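Tylactone synthase starter module and modules 1 & 2 (Streptomyces fradiae, PDB 2Z5L) is the first ketoreductase of the tylosin polyketide synthase and probably reduces the beta-keto group of the growing polyketide with NADPH. Local coordinates at residues 131-136 / 177-182; 172-177 / 487-492. All coordinates share one frame; numbering follows the deposited sequence.

Interaction 1. Residues 131-136 / 177-182; sequences AVSDIG and PDIWGG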
loop_
_atom_site.group_PDB
_atom_site.type_symbol
_atom_site.label_atom_id
_atom_site.label_comp_id
_atom_site.label_asym_id
_atom_site.label_seq_id
_atom_site.Cartn_x
_atom_site.Cartn_y
_atom_site.Cartn_z
ATOM N N ALA A 131 -6.777 4.469 19.620
ATOM C CA ALA A 131 -7.380 5.091 20.791
ATOM C C ALA A 131 -8.855 4.739 20.927
ATOM O O ALA A 131 -9.337 4.507 22.034
ATOM C CB ALA A 131 -7.204 6.606 20.718
ATOM N N VAL A 132 -9.558 4.695 19.798
ATOM C CA VAL A 132 -10.980 4.371 19.798
ATOM C C VAL A 132 -11.206 2.948 20.285
ATOM O O VAL A 132 -12.173 2.657 20.991
ATOM C CB VAL A 132 -11.585 4.508 18.395
ATOM C CG1 VAL A 132 -13.019 4.013 18.405
ATOM C CG2 VAL A 132 -11.535 5.962 17.953
ATOM N N SER A 133 -10.299 2.067 19.890
ATOM C CA SER A 133 -10.354 0.675 20.276
ATOM C C SER A 133 -10.074 0.596 21.774
ATOM O O SER A 133 -10.752 -0.125 22.503
ATOM C CB SER A 133 -9.301 -0.113 19.490
ATOM O OG SER A 133 -9.347 -1.496 19.768
ATOM N N ASP A 134 -9.084 1.358 22.237
ATOM C CA ASP A 134 -8.729 1.358 23.653
ATOM C C ASP A 134 -9.878 1.803 24.562
ATOM O O ASP A 134 -10.172 1.149 25.561
ATOM C CB ASP A 134 -7.510 2.256 23.911
ATOM C CG ASP A 134 -6.270 1.811 23.146
ATOM O OD1 ASP A 134 -6.008 0.586 23.071
ATOM O OD2 ASP A 134 -5.543 2.695 22.629
ATOM N N ILE A 135 -10.518 2.915 24.222
ATOM C CA ILE A 135 -11.623 3.434 25.021
ATOM C C ILE A 135 -12.743 2.406 25.191
ATOM O O ILE A 135 -13.567 2.507 26.107
ATOM C CB ILE A 135 -12.192 4.703 24.381
ATOM C CG1 ILE A 135 -11.093 5.771 24.330
ATOM C CG2 ILE A 135 -13.400 5.196 25.161
ATOM C CD1 ILE A 135 -11.525 7.048 23.667
ATOM N N GLY A 136 -12.764 1.415 24.306
ATOM C CA GLY A 136 -13.768 0.367 24.371
ATOM C C GLY A 136 -15.202 0.861 24.466
ATOM O O GLY A 136 -16.000 0.334 25.240
ATOM N N PRO A 177 -13.322 -5.213 12.385
ATOM C CA PRO A 177 -14.555 -5.126 11.584
ATOM C C PRO A 177 -15.706 -4.350 12.222
ATOM O O PRO A 177 -16.448 -3.664 11.529
ATOM C CB PRO A 177 -14.943 -6.592 11.373
ATOM C CG PRO A 177 -13.681 -7.324 11.516
ATOM C CD PRO A 177 -12.965 -6.617 12.640
ATOM N N ASP A 178 -15.858 -4.482 13.535
ATOM C CA ASP A 178 -16.942 -3.826 14.248
ATOM C C ASP A 178 -16.673 -2.367 14.572
ATOM O O ASP A 178 -17.581 -1.647 14.986
ATOM C CB ASP A 178 -17.240 -4.566 15.549
ATOM C CG ASP A 178 -17.460 -6.046 15.338
ATOM O OD1 ASP A 178 -18.133 -6.412 14.351
ATOM O OD2 ASP A 178 -16.963 -6.840 16.167
ATOM N N ILE A 179 -15.431 -1.933 14.386
ATOM C CA ILE A 179 -15.042 -0.558 14.677
ATOM C C ILE A 179 -14.769 0.252 13.416
ATOM O O ILE A 179 -15.213 1.396 13.294
ATOM C CB ILE A 179 -13.777 -0.533 15.586
ATOM C CG1 ILE A 179 -14.118 -1.073 16.974
ATOM C CG2 ILE A 179 -13.232 0.867 15.700
ATOM C CD1 ILE A 179 -12.930 -1.196 17.892
ATOM N N TRP A 180 -14.045 -0.341 12.470
ATOM C CA TRP A 180 -13.717 0.370 11.242
ATOM C C TRP A 180 -14.911 0.626 10.333
ATOM O O TRP A 180 -15.656 -0.291 9.982
ATOM C CB TRP A 180 -12.641 -0.378 10.450
ATOM C CG TRP A 180 -12.157 0.419 9.290
ATOM C CD1 TRP A 180 -12.418 0.200 7.966
ATOM C CD2 TRP A 180 -11.369 1.608 9.354
ATOM N NE1 TRP A 180 -11.838 1.183 7.201
ATOM C CE2 TRP A 180 -11.188 2.061 8.029
ATOM C CE3 TRP A 180 -10.794 2.339 10.407
ATOM C CZ2 TRP A 180 -10.460 3.212 7.725
ATOM C CZ3 TRP A 180 -10.070 3.486 10.100
ATOM C CH2 TRP A 180 -9.911 3.906 8.770
ATOM N N GLY A 181 -15.080 1.882 9.946
ATOM C CA GLY A 181 -16.176 2.233 9.069
ATOM C C GLY A 181 -15.748 2.158 7.612
ATOM O O GLY A 181 -16.134 1.241 6.895
ATOM N N GLY A 182 -14.949 3.129 7.179
ATOM C CA GLY A 182 -14.469 3.150 5.811
ATOM C C GLY A 182 -13.604 4.344 5.454
ATOM O O GLY A 182 -13.303 5.199 6.294
#

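Interaction 2. Residues 172-177 / 487-492; sequences AALELP and PATNAI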
loop_
_atom_site.group_PDB
_atom_site.type_symbol
_atom_site.label_atom_id
_atom_site.label_comp_id
_atom_site.label_asym_id
_atom_site.label_seq_id
_atom_site.Cartn_x
_atom_site.Cartn_y
_atom_site.Cartn_z
ATOM N N ALA A 172 -7.299 -2.240 8.784
ATOM C CA ALA A 172 -8.187 -1.964 9.919
ATOM C C ALA A 172 -9.542 -2.659 9.760
ATOM O O ALA A 172 -10.092 -3.176 10.729
ATOM C CB ALA A 172 -8.394 -0.460 10.064
ATOM N N ALA A 173 -10.065 -2.675 8.536
ATOM C CA ALA A 173 -11.346 -3.310 8.257
ATOM C C ALA A 173 -11.355 -4.781 8.670
ATOM O O ALA A 173 -12.334 -5.277 9.235
ATOM C CB ALA A 173 -11.676 -3.187 6.769
ATOM N N LEU A 174 -10.246 -5.461 8.398
ATOM C CA LEU A 174 -10.092 -6.882 8.698
ATOM C C LEU A 174 -9.739 -7.185 10.145
ATOM O O LEU A 174 -10.112 -8.232 10.690
ATOM C CB LEU A 174 -9.020 -7.482 7.782
ATOM C CG LEU A 174 -9.272 -7.397 6.273
ATOM C CD1 LEU A 174 -7.950 -7.467 5.531
ATOM C CD2 LEU A 174 -10.209 -8.508 5.838
ATOM N N GLU A 175 -9.007 -6.270 10.767
ATOM C CA GLU A 175 -8.594 -6.435 12.157
ATOM C C GLU A 175 -9.642 -6.010 13.177
ATOM O O GLU A 175 -9.773 -6.622 14.246
ATOM C CB GLU A 175 -7.320 -5.643 12.413
ATOM C CG GLU A 175 -6.068 -6.433 12.199
ATOM C CD GLU A 175 -4.863 -5.687 12.703
ATOM O OE1 GLU A 175 -4.910 -5.216 13.859
ATOM O OE2 GLU A 175 -3.879 -5.568 11.946
ATOM N N LEU A 176 -10.369 -4.954 12.827
ATOM C CA LEU A 176 -11.405 -4.383 13.675
ATOM C C LEU A 176 -12.680 -4.143 12.865
ATOM O O LEU A 176 -13.099 -3.008 12.683
ATOM C CB LEU A 176 -10.911 -3.054 14.251
ATOM C CG LEU A 176 -9.495 -3.094 14.832
ATOM C CD1 LEU A 176 -9.105 -1.712 15.370
ATOM C CD2 LEU A 176 -9.446 -4.143 15.943
ATOM N N PRO A 177 -13.322 -5.213 12.385
ATOM C CA PRO A 177 -14.555 -5.126 11.584
ATOM C C PRO A 177 -15.706 -4.350 12.222
ATOM O O PRO A 177 -16.448 -3.664 11.529
ATOM C CB PRO A 177 -14.943 -6.592 11.373
ATOM C CG PRO A 177 -13.681 -7.324 11.516
ATOM C CD PRO A 177 -12.965 -6.617 12.640
ATOM N N PRO A 487 -15.175 -16.500 0.372
ATOM C CA PRO A 487 -15.961 -16.816 1.567
ATOM C C PRO A 487 -15.252 -16.470 2.876
ATOM O O PRO A 487 -15.871 -15.949 3.807
ATOM C CB PRO A 487 -16.220 -18.315 1.419
ATOM C CG PRO A 487 -14.997 -18.799 0.710
ATOM C CD PRO A 487 -14.789 -17.728 -0.346
ATOM N N ALA A 488 -13.954 -16.754 2.936
ATOM C CA ALA A 488 -13.154 -16.493 4.132
ATOM C C ALA A 488 -13.061 -15.008 4.454
ATOM O O ALA A 488 -13.389 -14.569 5.555
ATOM C CB ALA A 488 -11.758 -17.071 3.952
ATOM N N THR A 489 -12.599 -14.244 3.477
ATOM C CA THR A 489 -12.445 -12.815 3.628
ATOM C C THR A 489 -13.780 -12.154 3.936
ATOM O O THR A 489 -13.838 -11.140 4.631
ATOM C CB THR A 489 -11.845 -12.224 2.352
ATOM O OG1 THR A 489 -10.557 -12.812 2.132
ATOM C CG2 THR A 489 -11.706 -10.715 2.463
ATOM N N ASN A 490 -14.859 -12.737 3.432
ATOM C CA ASN A 490 -16.174 -12.165 3.669
ATOM C C ASN A 490 -16.685 -12.484 5.072
ATOM O O ASN A 490 -17.477 -11.730 5.636
ATOM C CB ASN A 490 -17.161 -12.658 2.614
ATOM C CG ASN A 490 -18.469 -11.893 2.643
ATOM O OD1 ASN A 490 -18.723 -11.044 1.785
ATOM N ND2 ASN A 490 -19.317 -12.202 3.628
ATOM N N ALA A 491 -16.216 -13.594 5.635
ATOM C CA ALA A 491 -16.615 -13.999 6.980
ATOM C C ALA A 491 -16.062 -13.018 8.016
ATOM O O ALA A 491 -16.685 -12.769 9.054
ATOM C CB ALA A 491 -16.106 -15.404 7.273
ATOM N N ILE A 492 -14.881 -12.475 7.733
ATOM C CA ILE A 492 -14.235 -11.512 8.621
ATOM C C ILE A 492 -14.866 -10.146 8.402
ATOM O O ILE A 492 -15.272 -9.481 9.346
ATOM C CB ILE A 492 -12.716 -11.379 8.317
ATOM C CG1 ILE A 492 -12.029 -12.739 8.456
ATOM C CG2 ILE A 492 -12.069 -10.372 9.266
ATOM C CD1 ILE A 492 -10.592 -12.753 7.943
#

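Interaction 1. Residues 131-136 / 177-182
Ile179 reaches out from the loop before strand 180-186 and sets its two branches against neighbouring residues of helix 119-135, Val132 and Ser133. Its longer branch is extended (chi2 175°), which carries CD1 to Ser133, near both its backbone and its hydroxyl: CD1 lies 4.0 Å from Ser133 CA and 4.1 Å from Ser133 OG. The shorter branch, CG2, takes the second neighbour, standing 4.2 Å from Val132 CG1. Val132 CG1 is the methyl opposite that residue's own backbone N about the CA–CB bond (chi1 174°). The CB atoms of Val132 and Ile179 both head for the opposing segment, yet the two side chains run past one another in opposite directions and touch through one pair of methyls. Of the 105 Å² buried, Ile179 supplies 57 Å², more than the two helix residues together.

Both sides are tied further into the fold. Val132 also packs on Leu95 and Met99 of helix 88-99, while Ile179 rests on Val142 of strand 140-147 and shares a backbone hydrogen bond with it. The contact thus joins helix 119-135 to the loop leading into strand 180-186, beside strand 140-147, in a Rossmann-like parallel layer. Two methyls of Ile179 do the reaching, against a methyl of Val132 and the CA, CB and OG of Ser133, consistent with dispersion and burial of apolar surface, with little directional preference.

Interaction 2. Residues 172-177 / 487-492
Ile492, on the last turn of helix 482-492, packs against the C-terminal end of helix 160-175 at Leu174 and against Pro177 in the turn after it, a contact between one helix and the end of another within the Rossmann-type fold of this ketoreductase. These three residues account for 163 of the 183 Å² buried, led by Ile492 with 76 Å². Its CB points at the other segment, and with CG1 beside the backbone N (chi1 -58°), CG2 falls opposite that N and into the contact. There CG2 meets a polar atom as well as carbon: it stands 3.2 Å from Leu174 O, a close approach of a methyl to a carbonyl oxygen.

Leu174, with 58 Å², gives more than that oxygen. Its CB points neither toward nor away from the opposing helix, but the CD2 branch reaches it, ending 4.3 Å from Ile492 CG2 and 4.3 Å from Thr489 CG2. Thr489 thereby offers its methyl to the contact, whereas its OG1 is hydrogen-bonded to Arg450 and to the carbonyl of Phe485, one turn earlier.

Pro177 follows just beyond the helix end, which Leu176 marks by leaving helical geometry. Its ring lies at a slant to the Ile492 side chain, with CG 4.1 Å from Ile492 CG2. The oxygen-to-carbon approach is repeated in the reverse direction: Ile492 O sits 3.4 Å from Pro177 CG and 3.5 Å from Pro177 CB.

In the fold
The centres of interactions 1 and 2 lie about 14 Å apart, and the two share Pro177. Their segments alternate along the chain: 131-136, 172-177, 177-182, then 487-492, which begins 310 residues after Pro177. Helix 160-175 and strand 180-186, consecutive in sequence, join them, and direct packing bridges the gap, with Trp180 CD1 3.7 Å from Ala173 CB. Interaction 1 is local to the N-terminal half, whereas interaction 2 brings back helix 482-492, which follows the strands and helices of the C-terminal Rossmann-type half. Arg493, just past that helix, hydrogen-bonds to Trp180 O, a further tie consistent with the two halves forming one compact unit.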